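Local coordinates for oxidoreductase, NAD-binding (Acidithiobacillus ferrooxidans, PDB 7BVJ), which catalyses the NAD(+)-dependent oxidation of the glucosamine 3-hydroxyl of UDP-N-acetylglucosamine to a ketone, a step in making the 2,3-diamino sugar of some lipid A, at residues Glu141-Ala146 with Arg221-Trp226; Met1-Thr6 with Ile25-Gly30; Val79-Gly84 with Gly105-Arg110; His241-Gly246 with Val256-Val261; Val178-Val183 with Leu301-Ala306. One frame throughout, in Å; residues are numbered along the deposited sequence.

Interaction 1: Glu141-Ala146 with Arg221-Trp226; sequences EAERLA and RMRIFW. With F8U ((2R,3R)-2,3-bis(oxidanyl)butane-1,4-disulfonic acid), chain F.
E143 and R221 lie side by side and point the same way, on one face of an antiparallel strand pair. Their carboxylate and guanidinium planes are turned 79° apart, and the bond from R221 NH2 to E143 OE2 is weak at 3.0 Å. The same OE2 also takes R223 NH2 at 3.2 Å. That bond lies in the R223 guanidinium plane but meets E143 from above its carboxylate plane. E141 crosses R223 on a slant, and its OE1 makes a long, weak salt bridge to R223 NE, 3.5 Å. E141 OE2 turns to Y139. C01 of the disulfonate F8U lies over one face of the R223 guanidinium. On the other side of the sheet, A142 CB touches M222 CE at 3.8 Å. Backbone bonds join E141 with R223 and E143 with R221, two in each pair. The result is a salt-bridge network: two carboxylates hold the edge of R223, and this arginine lines, with Y230 and S232, the F8U pocket, where its positive charge would probably suit the sulfonates.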
# COMPACT_ATOMS: atom_id res chain seq x y z
N GLU A 141 -4.76 6.25 -15.68
CA GLU A 141 -5.39 5.03 -16.17
C GLU A 141 -4.55 3.87 -15.67
O GLU A 141 -3.36 3.79 -15.98
CB GLU A 141 -5.40 5.05 -17.70
CG GLU A 141 -6.61 4.48 -18.34
CD GLU A 141 -6.64 4.76 -19.84
OE1 GLU A 141 -5.62 4.52 -20.52
OE2 GLU A 141 -7.69 5.22 -20.33
N ALA A 142 -5.14 2.96 -14.89
CA ALA A 142 -4.31 1.91 -14.29
C ALA A 142 -5.00 0.56 -14.38
O ALA A 142 -6.23 0.46 -14.40
CB ALA A 142 -3.94 2.23 -12.82
N GLU A 143 -4.17 -0.49 -14.43
CA GLU A 143 -4.61 -1.89 -14.41
C GLU A 143 -3.80 -2.69 -13.40
O GLU A 143 -2.56 -2.69 -13.44
CB GLU A 143 -4.49 -2.55 -15.80
CG GLU A 143 -5.19 -1.81 -16.91
CD GLU A 143 -4.68 -2.23 -18.27
OE1 GLU A 143 -5.22 -3.22 -18.84
OE2 GLU A 143 -3.74 -1.57 -18.76
N ARG A 144 -4.50 -3.37 -12.49
CA ARG A 144 -3.87 -4.29 -11.54
C ARG A 144 -4.60 -5.62 -11.63
O ARG A 144 -5.66 -5.80 -11.03
CB ARG A 144 -3.91 -3.73 -10.12
CG ARG A 144 -2.86 -4.30 -9.20
CD ARG A 144 -2.64 -3.38 -8.00
NE ARG A 144 -1.96 -2.14 -8.36
CZ ARG A 144 -0.64 -1.96 -8.30
NH1 ARG A 144 0.16 -2.95 -7.90
NH2 ARG A 144 -0.11 -0.79 -8.64
N LEU A 145 -4.03 -6.55 -12.39
CA LEU A 145 -4.66 -7.80 -12.78
C LEU A 145 -3.82 -8.94 -12.25
O LEU A 145 -2.64 -9.06 -12.59
CB LEU A 145 -4.77 -7.88 -14.31
CG LEU A 145 -5.11 -6.61 -15.09
CD1 LEU A 145 -5.24 -6.91 -16.58
CD2 LEU A 145 -6.40 -5.98 -14.57
N ALA A 146 -4.42 -9.78 -11.41
CA ALA A 146 -3.73 -10.90 -10.80
C ALA A 146 -4.36 -12.22 -11.23
O ALA A 146 -5.58 -12.32 -11.33
CB ALA A 146 -3.78 -10.79 -9.27
N ARG A 221 0.13 -2.03 -14.43
CA ARG A 221 0.52 -0.92 -15.28
C ARG A 221 -0.25 0.34 -14.91
O ARG A 221 -1.35 0.27 -14.34
CB ARG A 221 0.31 -1.29 -16.75
CG ARG A 221 1.21 -2.46 -17.18
CD ARG A 221 1.19 -2.70 -18.69
NE ARG A 221 -0.16 -2.68 -19.24
CZ ARG A 221 -0.84 -3.76 -19.59
NH1 ARG A 221 -0.31 -4.97 -19.45
NH2 ARG A 221 -2.07 -3.63 -20.09
N MET A 222 0.36 1.49 -15.21
CA MET A 222 -0.29 2.79 -15.01
C MET A 222 0.20 3.76 -16.07
O MET A 222 1.40 4.02 -16.19
CB MET A 222 -0.01 3.38 -13.62
CG MET A 222 -0.72 4.73 -13.39
SD MET A 222 -0.44 5.42 -11.73
CE MET A 222 -1.63 4.48 -10.80
N ARG A 223 -0.73 4.33 -16.82
CA ARG A 223 -0.46 5.44 -17.70
C ARG A 223 -0.95 6.73 -17.05
O ARG A 223 -1.99 6.75 -16.38
CB ARG A 223 -1.10 5.20 -19.07
CG ARG A 223 -0.39 4.08 -19.83
CD ARG A 223 -1.16 3.57 -21.05
NE ARG A 223 -2.46 3.01 -20.70
CZ ARG A 223 -2.66 1.78 -20.21
NH1 ARG A 223 -1.65 0.95 -19.98
NH2 ARG A 223 -3.89 1.39 -19.93
N ILE A 224 -0.15 7.78 -17.18
CA ILE A 224 -0.36 9.04 -16.48
C ILE A 224 -0.22 10.17 -17.49
O ILE A 224 0.76 10.22 -18.24
CB ILE A 224 0.64 9.20 -15.33
CG1 ILE A 224 0.69 7.93 -14.46
CG2 ILE A 224 0.31 10.42 -14.52
CD1 ILE A 224 1.62 8.03 -13.27
N PHE A 225 -1.20 11.08 -17.51
CA PHE A 225 -1.27 12.16 -18.48
C PHE A 225 -1.26 13.50 -17.76
O PHE A 225 -2.15 13.79 -16.94
CB PHE A 225 -2.53 12.05 -19.34
CG PHE A 225 -2.65 10.77 -20.13
CD1 PHE A 225 -2.38 10.75 -21.49
CD2 PHE A 225 -3.05 9.58 -19.51
CE1 PHE A 225 -2.49 9.56 -22.21
CE2 PHE A 225 -3.16 8.40 -20.23
CZ PHE A 225 -2.88 8.39 -21.58
N TRP A 226 -0.24 14.31 -18.06
CA TRP A 226 -0.20 15.73 -17.76
C TRP A 226 -0.48 16.49 -19.05
O TRP A 226 -0.60 15.92 -20.13
CB TRP A 226 1.16 16.14 -17.18
CG TRP A 226 1.52 15.52 -15.86
CD1 TRP A 226 1.36 16.08 -14.62
CD2 TRP A 226 2.13 14.24 -15.65
NE1 TRP A 226 1.81 15.22 -13.66
CE2 TRP A 226 2.30 14.09 -14.25
CE3 TRP A 226 2.53 13.20 -16.49
CZ2 TRP A 226 2.86 12.94 -13.69
CZ3 TRP A 226 3.09 12.08 -15.94
CH2 TRP A 226 3.27 11.96 -14.54
C01 F8U F . -2.46 1.47 -24.03
C02 F8U F . -1.52 0.47 -24.71
C03 F8U F . -0.03 0.50 -24.37
C04 F8U F . 0.53 1.79 -23.79
O06 F8U F . 3.12 0.71 -24.24
O07 F8U F . 3.01 2.97 -23.84
O08 F8U F . 2.55 1.29 -22.10
O09 F8U F . 0.66 0.26 -25.54
O10 F8U F . -1.91 -0.81 -24.35
O12 F8U F . -3.52 3.45 -25.72
O13 F8U F . -2.60 4.25 -23.80
O14 F8U F . -1.06 3.24 -25.43
S05 F8U F . 2.33 1.70 -23.47
S11 F8U F . -2.41 3.13 -24.78

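Interaction 2: Met1-Thr6 with Ile25-Gly30; sequences MIHMRT and ISQLAG
I2 and I25 start a ladder of backbone hydrogen bonds between the N-terminal segment and the end of the first helix. I2 N binds I25 O at 2.9 Å. Q27 N then binds M4 O at 3.0 Å, T6 N binds Q27 O at 3.1 Å, and A29 N binds T6 O at 2.9 Å. The last three set R5 beside Q27 and T6 beside L28 in parallel register. CA-H...O contacts run along the same backbones, such as S26 CA to I2 O.

Among the side chains, T6 OG1 makes a hydrogen bond to S26 OG, 2.8 Å. Each hydroxyl sits between its own backbone N and carbonyl carbon (chi1 59° for T6, 68° for S26), and this turns the two oxygens to each other. S26 OG has a second partner in Y22 O, on the helix before it. R5 sends its guanidinium elsewhere, to a salt bridge with D62.

The remaining contacts are van der Waals. M1 CG and SD lie against the I25-S26 backbone, and T6 CG2 meets S26 CB at 3.8 Å. I2 and I25 both also touch the helix 268-282.

Strand 5-9, helix 13-25 and strand 27-32 form a right-handed beta-alpha-beta crossover, the opening unit of the NAD-binding Rossmann fold.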
# COMPACT_ATOMS: atom_id res chain seq x y z
N MET A 1 21.98 0.56 9.61
CA MET A 1 21.31 -0.16 10.69
C MET A 1 20.91 0.79 11.81
O MET A 1 21.75 1.48 12.39
CB MET A 1 22.21 -1.26 11.24
CG MET A 1 21.55 -2.09 12.34
SD MET A 1 21.53 -3.84 11.94
CE MET A 1 23.27 -4.26 12.08
N ILE A 2 19.61 0.79 12.12
CA ILE A 2 19.02 1.67 13.13
C ILE A 2 19.06 0.97 14.48
O ILE A 2 18.89 -0.26 14.58
CB ILE A 2 17.59 2.05 12.73
CG1 ILE A 2 17.61 2.60 11.29
CG2 ILE A 2 17.00 3.09 13.68
CD1 ILE A 2 16.37 2.29 10.51
N HIS A 3 19.31 1.73 15.54
CA HIS A 3 19.33 1.17 16.89
C HIS A 3 17.92 1.31 17.44
O HIS A 3 17.54 2.33 18.00
CB HIS A 3 20.38 1.85 17.76
CG HIS A 3 21.77 1.64 17.26
ND1 HIS A 3 22.31 0.38 17.08
CD2 HIS A 3 22.72 2.52 16.86
CE1 HIS A 3 23.55 0.50 16.61
NE2 HIS A 3 23.82 1.79 16.47
N MET A 4 17.14 0.24 17.26
CA MET A 4 15.74 0.25 17.62
C MET A 4 15.31 -1.18 17.95
O MET A 4 15.69 -2.12 17.25
CB MET A 4 14.91 0.79 16.46
CG MET A 4 13.44 0.86 16.75
SD MET A 4 13.02 2.52 17.24
CE MET A 4 12.76 3.20 15.61
N ARG A 5 14.52 -1.33 19.01
CA ARG A 5 13.93 -2.62 19.36
C ARG A 5 12.63 -2.80 18.59
O ARG A 5 11.68 -2.02 18.75
CB ARG A 5 13.70 -2.73 20.86
CG ARG A 5 14.98 -2.86 21.67
CD ARG A 5 14.67 -2.72 23.14
NE ARG A 5 13.89 -1.52 23.42
CZ ARG A 5 12.93 -1.45 24.33
NH1 ARG A 5 12.61 -2.53 25.05
NH2 ARG A 5 12.27 -0.32 24.53
N THR A 6 12.58 -3.84 17.75
CA THR A 6 11.50 -4.02 16.80
C THR A 6 10.87 -5.41 16.94
O THR A 6 11.48 -6.35 17.45
CB THR A 6 11.99 -3.83 15.36
OG1 THR A 6 13.04 -4.76 15.07
CG2 THR A 6 12.50 -2.40 15.14
N ILE A 25 17.95 -4.84 9.62
CA ILE A 25 18.27 -3.42 9.76
C ILE A 25 18.06 -2.86 11.16
O ILE A 25 18.19 -1.65 11.35
CB ILE A 25 17.47 -2.58 8.75
CG1 ILE A 25 16.01 -2.48 9.20
CG2 ILE A 25 17.60 -3.17 7.36
CD1 ILE A 25 15.17 -1.73 8.23
N SER A 26 17.73 -3.69 12.14
CA SER A 26 17.44 -3.21 13.49
C SER A 26 17.67 -4.35 14.46
O SER A 26 18.22 -5.40 14.08
CB SER A 26 16.00 -2.66 13.60
OG SER A 26 15.02 -3.70 13.47
N GLN A 27 17.25 -4.17 15.71
CA GLN A 27 17.42 -5.17 16.76
C GLN A 27 16.07 -5.87 16.95
O GLN A 27 15.23 -5.46 17.76
CB GLN A 27 17.92 -4.53 18.05
CG GLN A 27 19.38 -4.08 17.98
CD GLN A 27 19.57 -2.79 17.19
OE1 GLN A 27 19.00 -1.75 17.53
NE2 GLN A 27 20.36 -2.85 16.12
N LEU A 28 15.85 -6.90 16.15
CA LEU A 28 14.58 -7.64 16.19
C LEU A 28 14.52 -8.45 17.48
O LEU A 28 15.24 -9.43 17.64
CB LEU A 28 14.47 -8.56 14.98
CG LEU A 28 13.21 -9.43 14.84
CD1 LEU A 28 11.95 -8.63 14.55
CD2 LEU A 28 13.39 -10.51 13.77
N ALA A 29 13.67 -8.02 18.42
CA ALA A 29 13.42 -8.83 19.60
C ALA A 29 12.73 -10.14 19.24
O ALA A 29 13.10 -11.20 19.75
CB ALA A 29 12.58 -8.05 20.61
N GLY A 30 11.74 -10.09 18.36
CA GLY A 30 11.05 -11.32 17.98
C GLY A 30 9.67 -11.04 17.41
O GLY A 30 9.37 -9.94 16.95

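Interaction 3: Val79-Gly84 with Gly105-Arg110; sequences VAMQAG and GMAQER
Two neighbouring helices of the NAD-binding Rossmann domain, 73-82 and 97-110, meet here near their C-terminal ends. The first helix closes in a Schellman motif, with G84 at positive phi as its C-prime residue. M81 points at the second helix. Its CB meets M106 SD at 3.5 Å, and its extended chain carries CE to A107 CB at 3.9 Å. M81 and A107 also share L114 of strand 114-117, so this apolar side faces the parallel sheet. R110 supplies the polar side. Its chain bends at chi2 (-56°) and chi3 (-65°) and folds back over the end of the first helix. M81 O lies over one face of the guanidinium, offset toward its rim. R110 NH2 gives a weak hydrogen bond to Q82 O, 3.1 Å long and bent to 134°. A leucine here would probably leave the Q82 carbonyl without this weak donor and uncover the helix end at G84. R110 NH1 rests 3.5 Å from G84 CA.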
# COMPACT_ATOMS: atom_id res chain seq x y z
N VAL A 79 -3.91 -2.19 21.15
CA VAL A 79 -3.08 -2.72 22.24
C VAL A 79 -1.64 -2.23 22.09
O VAL A 79 -0.98 -1.88 23.09
CB VAL A 79 -3.15 -4.26 22.29
CG1 VAL A 79 -2.20 -4.80 23.37
CG2 VAL A 79 -4.58 -4.72 22.58
N ALA A 80 -1.14 -2.16 20.86
CA ALA A 80 0.26 -1.79 20.65
C ALA A 80 0.49 -0.32 21.01
O ALA A 80 1.49 0.02 21.63
CB ALA A 80 0.68 -2.08 19.21
N MET A 81 -0.47 0.55 20.68
CA MET A 81 -0.30 1.96 21.01
C MET A 81 -0.56 2.24 22.48
O MET A 81 -0.02 3.21 23.01
CB MET A 81 -1.23 2.83 20.16
CG MET A 81 -0.76 3.00 18.74
SD MET A 81 -2.02 3.78 17.71
CE MET A 81 -1.18 3.77 16.15
N GLN A 82 -1.40 1.43 23.14
CA GLN A 82 -1.58 1.61 24.58
C GLN A 82 -0.28 1.37 25.33
O GLN A 82 -0.07 1.94 26.41
CB GLN A 82 -2.67 0.68 25.10
CG GLN A 82 -3.05 0.96 26.54
CD GLN A 82 -3.36 2.43 26.76
OE1 GLN A 82 -4.20 3.00 26.07
NE2 GLN A 82 -2.68 3.05 27.72
N ALA A 83 0.59 0.54 24.77
CA ALA A 83 1.92 0.26 25.28
C ALA A 83 2.98 1.25 24.79
O ALA A 83 4.18 0.97 24.91
CB ALA A 83 2.33 -1.16 24.89
N GLY A 84 2.57 2.38 24.23
CA GLY A 84 3.53 3.38 23.76
C GLY A 84 4.45 2.87 22.67
O GLY A 84 5.60 3.32 22.59
N GLY A 105 -6.29 9.32 16.40
CA GLY A 105 -6.38 10.08 17.65
C GLY A 105 -5.47 9.54 18.73
O GLY A 105 -4.72 10.29 19.38
N MET A 106 -5.52 8.22 18.96
CA MET A 106 -4.69 7.62 20.01
C MET A 106 -3.20 7.81 19.70
O MET A 106 -2.39 8.02 20.62
CB MET A 106 -5.03 6.15 20.16
CG MET A 106 -4.43 5.48 21.39
SD MET A 106 -4.42 3.66 21.29
CE MET A 106 -5.87 3.40 20.31
N ALA A 107 -2.84 7.78 18.41
CA ALA A 107 -1.45 7.97 18.02
C ALA A 107 -1.00 9.39 18.34
O ALA A 107 0.08 9.60 18.90
CB ALA A 107 -1.27 7.68 16.53
N GLN A 108 -1.83 10.37 17.99
CA GLN A 108 -1.49 11.75 18.28
C GLN A 108 -1.37 11.98 19.79
O GLN A 108 -0.41 12.61 20.25
CB GLN A 108 -2.52 12.69 17.66
CG GLN A 108 -1.94 13.97 17.12
CD GLN A 108 -2.93 15.10 17.19
OE1 GLN A 108 -4.14 14.88 17.12
NE2 GLN A 108 -2.42 16.32 17.35
N GLU A 109 -2.32 11.45 20.56
CA GLU A 109 -2.24 11.58 22.02
C GLU A 109 -0.96 10.96 22.56
O GLU A 109 -0.35 11.49 23.49
CB GLU A 109 -3.45 10.95 22.71
CG GLU A 109 -3.68 11.46 24.16
CD GLU A 109 -3.06 10.56 25.25
OE1 GLU A 109 -3.39 9.35 25.30
OE2 GLU A 109 -2.27 11.08 26.07
N ARG A 110 -0.52 9.85 21.98
CA ARG A 110 0.66 9.16 22.49
C ARG A 110 1.96 9.67 21.87
O ARG A 110 3.03 9.23 22.30
CB ARG A 110 0.54 7.65 22.25
CG ARG A 110 -0.57 6.97 23.02
CD ARG A 110 -0.43 7.23 24.51
NE ARG A 110 0.79 6.64 25.07
CZ ARG A 110 0.79 5.57 25.86
NH1 ARG A 110 1.95 5.10 26.35
NH2 ARG A 110 -0.36 4.97 26.15

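Interaction 4: His241-Gly246 with Val256-Val261; sequences HIYHRG and VRDEAV
H241 and D258 are joined by a side-chain hydrogen bond across this antiparallel hairpin. D258 CG stands anti to its backbone N (chi1 158°), beside the carbonyl carbon, which swings the carboxylate between H241 and Y243. H241 ND1 donates to D258 OD2 at 2.9 Å, nearly in the imidazole plane, and OD2 receives it on its syn lone pair. A260 CB packs on the same imidazole, 3.4 Å from CE1 of H241. D258 CB lies over the face of the Y243 ring in a CH-pi contact, 3.9 Å from the ring centroid. V256 CG1 meets Y243 CB at 3.6 Å, the two side chains crossing at about a right angle. Y243 also meets Y230 edge-to-face and comes close to the bound F8U. A serine at Y243 would probably leave D258 CB without the ring face it lies on and Y230 without this edge-to-face contact. I242, on the opposite face from H241 and Y243, touches V261 CG2 with its CD1 at 3.8 Å, and both residues pack on Y128. Paired backbone bonds join I242 with E259 and H244 with R257. With ND1 as donor, the aspartate would be expected to stabilise a positive charge on H241, and the bond ties two strands at the sheet edge.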
# COMPACT_ATOMS: atom_id res chain seq x y z
N HIS A 241 8.47 5.01 -18.96
CA HIS A 241 8.66 5.75 -20.21
C HIS A 241 7.92 7.07 -20.14
O HIS A 241 6.76 7.10 -19.74
CB HIS A 241 8.17 4.95 -21.41
CG HIS A 241 9.09 3.84 -21.80
ND1 HIS A 241 10.06 3.99 -22.76
CD2 HIS A 241 9.22 2.58 -21.32
CE1 HIS A 241 10.73 2.85 -22.88
NE2 HIS A 241 10.25 1.99 -22.01
N ILE A 242 8.59 8.15 -20.53
CA ILE A 242 8.03 9.49 -20.48
C ILE A 242 8.10 10.09 -21.87
O ILE A 242 9.18 10.19 -22.46
CB ILE A 242 8.76 10.38 -19.47
CG1 ILE A 242 8.73 9.73 -18.09
CG2 ILE A 242 8.17 11.77 -19.43
CD1 ILE A 242 9.56 10.47 -17.05
N TYR A 243 6.95 10.48 -22.41
CA TYR A 243 6.87 11.09 -23.72
C TYR A 243 6.63 12.58 -23.55
O TYR A 243 5.76 12.98 -22.76
CB TYR A 243 5.75 10.47 -24.58
CG TYR A 243 5.85 8.98 -24.87
CD1 TYR A 243 6.75 8.16 -24.18
CD2 TYR A 243 5.04 8.39 -25.83
CE1 TYR A 243 6.83 6.80 -24.43
CE2 TYR A 243 5.12 7.02 -26.10
CZ TYR A 243 6.02 6.23 -25.39
OH TYR A 243 6.12 4.87 -25.64
N HIS A 244 7.38 13.38 -24.29
CA HIS A 244 7.11 14.83 -24.36
C HIS A 244 7.16 15.25 -25.83
O HIS A 244 7.82 14.58 -26.59
CB HIS A 244 8.02 15.66 -23.46
CG HIS A 244 9.37 15.08 -23.28
ND1 HIS A 244 9.82 14.64 -22.06
CD2 HIS A 244 10.36 14.87 -24.17
CE1 HIS A 244 11.03 14.14 -22.21
NE2 HIS A 244 11.39 14.29 -23.49
N ARG A 245 6.59 16.40 -26.15
CA ARG A 245 6.58 16.86 -27.54
C ARG A 245 8.00 17.20 -28.01
O ARG A 245 8.65 18.08 -27.43
CB ARG A 245 5.63 18.05 -27.70
CG ARG A 245 4.23 17.77 -27.15
CD ARG A 245 3.23 18.88 -27.46
NE ARG A 245 2.55 19.34 -26.24
CZ ARG A 245 1.23 19.27 -26.04
NH1 ARG A 245 0.71 19.73 -24.91
NH2 ARG A 245 0.44 18.76 -26.97
N GLY A 246 8.47 16.50 -29.04
CA GLY A 246 9.90 16.43 -29.33
C GLY A 246 10.35 16.24 -30.77
O GLY A 246 9.91 16.97 -31.67
N VAL A 256 7.02 13.58 -31.06
CA VAL A 256 7.13 13.24 -29.65
C VAL A 256 8.45 12.49 -29.43
O VAL A 256 8.95 11.79 -30.32
CB VAL A 256 5.89 12.43 -29.17
CG1 VAL A 256 6.21 11.50 -28.02
CG2 VAL A 256 4.77 13.38 -28.76
N ARG A 257 9.03 12.70 -28.26
CA ARG A 257 10.23 12.02 -27.81
C ARG A 257 9.87 11.10 -26.65
O ARG A 257 9.22 11.52 -25.68
CB ARG A 257 11.31 13.02 -27.37
CG ARG A 257 12.10 13.61 -28.50
CD ARG A 257 12.36 12.60 -29.61
NE ARG A 257 13.49 11.72 -29.33
CZ ARG A 257 13.40 10.41 -29.17
NH1 ARG A 257 12.22 9.80 -29.27
NH2 ARG A 257 14.50 9.70 -28.93
N ASP A 258 10.28 9.84 -26.78
CA ASP A 258 10.09 8.83 -25.75
C ASP A 258 11.41 8.65 -25.01
O ASP A 258 12.41 8.25 -25.61
CB ASP A 258 9.62 7.52 -26.38
CG ASP A 258 9.89 6.31 -25.52
OD1 ASP A 258 10.20 5.24 -26.08
OD2 ASP A 258 9.78 6.42 -24.28
N GLU A 259 11.41 8.98 -23.73
CA GLU A 259 12.57 8.80 -22.87
C GLU A 259 12.32 7.58 -21.99
O GLU A 259 11.40 7.58 -21.17
CB GLU A 259 12.83 10.04 -22.02
CG GLU A 259 13.68 9.74 -20.81
CD GLU A 259 13.77 10.90 -19.86
OE1 GLU A 259 14.88 11.12 -19.33
OE2 GLU A 259 12.74 11.60 -19.67
N ALA A 260 13.14 6.57 -22.22
CA ALA A 260 13.13 5.32 -21.44
C ALA A 260 13.90 5.60 -20.16
O ALA A 260 15.07 5.86 -20.24
CB ALA A 260 13.73 4.21 -22.26
N VAL A 261 13.22 5.60 -19.03
CA VAL A 261 13.85 5.99 -17.73
C VAL A 261 14.57 4.81 -17.11
O VAL A 261 14.01 3.76 -16.90
CB VAL A 261 12.88 6.66 -16.74
CG1 VAL A 261 13.56 6.99 -15.44
CG2 VAL A 261 12.31 7.91 -17.32

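Interaction 5: Val178-Val183 with Leu301-Ala306; sequences VDVRAV and LQVRVA
V180 has chi1 at 50°, which puts CG1 between its backbone N and carbonyl carbon and CG2 anti to the N. The two methyls therefore part toward different residues of the helix, CG1 to Q302 and CG2 to V303. V303, with CG1 anti to its backbone N (chi1 171°), has CG2 anti to the carbonyl carbon, where it meets V180 CG2 at 3.7 Å. The Q302 chain runs extended beyond CG and crosses V180 on a slant. Its amide oxygen OE1 comes 3.1 Å from V180 CG1, a close approach between a polar atom and a methyl.

One strand repeat further on, A182 also points at the helix. Its CB meets A306 CB at 3.8 Å. The small side chains let the backbones come near, with 5.6 Å between A182 CA and A306 CA. Strand 179-183 and helix 301-306 run at 45° to each other.

The strand is at one edge of the large mixed sheet, and the helix belongs to the long C-terminal helix 290-312. V303 touches both the strand and helix 157-173. Mostly methyl groups meet here, with no hydrogen bond between the segments, so the contact rests on van der Waals fit.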
# COMPACT_ATOMS: atom_id res chain seq x y z
N VAL A 178 -14.58 13.89 -5.71
CA VAL A 178 -15.89 14.51 -5.78
C VAL A 178 -16.94 13.54 -6.28
O VAL A 178 -18.12 13.71 -5.96
CB VAL A 178 -15.89 15.77 -6.66
CG1 VAL A 178 -17.07 16.68 -6.30
CG2 VAL A 178 -14.64 16.51 -6.54
N ASP A 179 -16.56 12.59 -7.14
CA ASP A 179 -17.52 11.67 -7.73
C ASP A 179 -16.81 10.34 -7.92
O ASP A 179 -15.67 10.31 -8.38
CB ASP A 179 -18.07 12.17 -9.06
CG ASP A 179 -19.09 11.21 -9.69
OD1 ASP A 179 -18.69 10.26 -10.42
OD2 ASP A 179 -20.30 11.41 -9.46
N VAL A 180 -17.49 9.26 -7.56
CA VAL A 180 -16.99 7.92 -7.79
C VAL A 180 -18.09 7.11 -8.47
O VAL A 180 -19.21 7.03 -7.96
CB VAL A 180 -16.53 7.23 -6.49
CG1 VAL A 180 -17.57 7.35 -5.44
CG2 VAL A 180 -16.23 5.77 -6.75
N ARG A 181 -17.78 6.54 -9.62
CA ARG A 181 -18.66 5.60 -10.28
C ARG A 181 -17.84 4.35 -10.53
O ARG A 181 -16.62 4.42 -10.62
CB ARG A 181 -19.21 6.14 -11.59
CG ARG A 181 -20.01 7.41 -11.42
CD ARG A 181 -20.16 8.14 -12.74
NE ARG A 181 -21.57 8.24 -13.12
CZ ARG A 181 -22.44 9.06 -12.54
NH1 ARG A 181 -22.04 9.86 -11.55
NH2 ARG A 181 -23.70 9.10 -12.95
N ALA A 182 -18.52 3.21 -10.62
CA ALA A 182 -17.79 1.96 -10.74
C ALA A 182 -18.70 0.90 -11.35
O ALA A 182 -19.93 1.01 -11.33
CB ALA A 182 -17.24 1.49 -9.38
N VAL A 183 -18.06 -0.13 -11.90
CA VAL A 183 -18.72 -1.34 -12.37
C VAL A 183 -17.96 -2.53 -11.82
O VAL A 183 -16.77 -2.45 -11.50
CB VAL A 183 -18.79 -1.43 -13.91
CG1 VAL A 183 -19.52 -0.24 -14.47
CG2 VAL A 183 -17.36 -1.53 -14.50
N LEU A 301 -13.64 2.47 0.13
CA LEU A 301 -14.98 2.09 0.55
C LEU A 301 -16.03 2.69 -0.37
O LEU A 301 -17.02 2.04 -0.71
CB LEU A 301 -15.19 2.48 2.02
CG LEU A 301 -14.35 1.69 3.04
CD1 LEU A 301 -14.41 2.37 4.40
CD2 LEU A 301 -14.82 0.24 3.16
N GLN A 302 -15.83 3.94 -0.81
CA GLN A 302 -16.75 4.50 -1.81
C GLN A 302 -16.79 3.64 -3.07
O GLN A 302 -17.87 3.30 -3.59
CB GLN A 302 -16.35 5.93 -2.14
CG GLN A 302 -17.17 6.97 -1.40
CD GLN A 302 -17.14 8.33 -2.09
OE1 GLN A 302 -18.13 8.74 -2.71
NE2 GLN A 302 -16.01 9.03 -2.00
N VAL A 303 -15.61 3.26 -3.58
CA VAL A 303 -15.58 2.42 -4.77
C VAL A 303 -16.31 1.10 -4.51
O VAL A 303 -17.12 0.66 -5.33
CB VAL A 303 -14.13 2.17 -5.23
CG1 VAL A 303 -14.13 1.10 -6.32
CG2 VAL A 303 -13.48 3.47 -5.76
N ARG A 304 -16.02 0.45 -3.39
CA ARG A 304 -16.61 -0.86 -3.13
C ARG A 304 -18.13 -0.77 -3.00
O ARG A 304 -18.84 -1.65 -3.48
CB ARG A 304 -16.01 -1.48 -1.87
CG ARG A 304 -16.48 -2.89 -1.63
CD ARG A 304 -15.62 -3.57 -0.60
NE ARG A 304 -15.94 -3.12 0.75
CZ ARG A 304 -15.36 -3.63 1.84
NH1 ARG A 304 -14.46 -4.60 1.73
NH2 ARG A 304 -15.70 -3.18 3.04
N VAL A 305 -18.63 0.27 -2.35
CA VAL A 305 -20.07 0.44 -2.25
C VAL A 305 -20.67 0.59 -3.64
O VAL A 305 -21.71 0.00 -3.95
CB VAL A 305 -20.41 1.64 -1.35
CG1 VAL A 305 -21.79 2.19 -1.68
CG2 VAL A 305 -20.31 1.27 0.12
N ALA A 306 -20.01 1.37 -4.50
CA ALA A 306 -20.49 1.53 -5.87
C ALA A 306 -20.48 0.20 -6.61
O ALA A 306 -21.40 -0.09 -7.39
CB ALA A 306 -19.63 2.56 -6.60

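How the interactions relate
The five contacts fall in two groups. Interactions 2 and 3 belong to the NAD-binding Rossmann domain, their centres 20 Å apart. Interactions 1, 4 and 5 all reach the mixed sheet of the other domain. Interaction 1 lies within that sheet, interaction 4 at one edge strand and interaction 5 at the other, with 33 Å between the centres of 4 and 5. Interactions 1 and 4 come within about 6 Å at their nearest atoms, and both approach F8U: R223 lines its pocket, and the Y243 side chain is about 4 Å away. Interaction 2 is 36 Å from interaction 1, centre to centre. It lies away from the bound NAD, about 13 Å from it at G30.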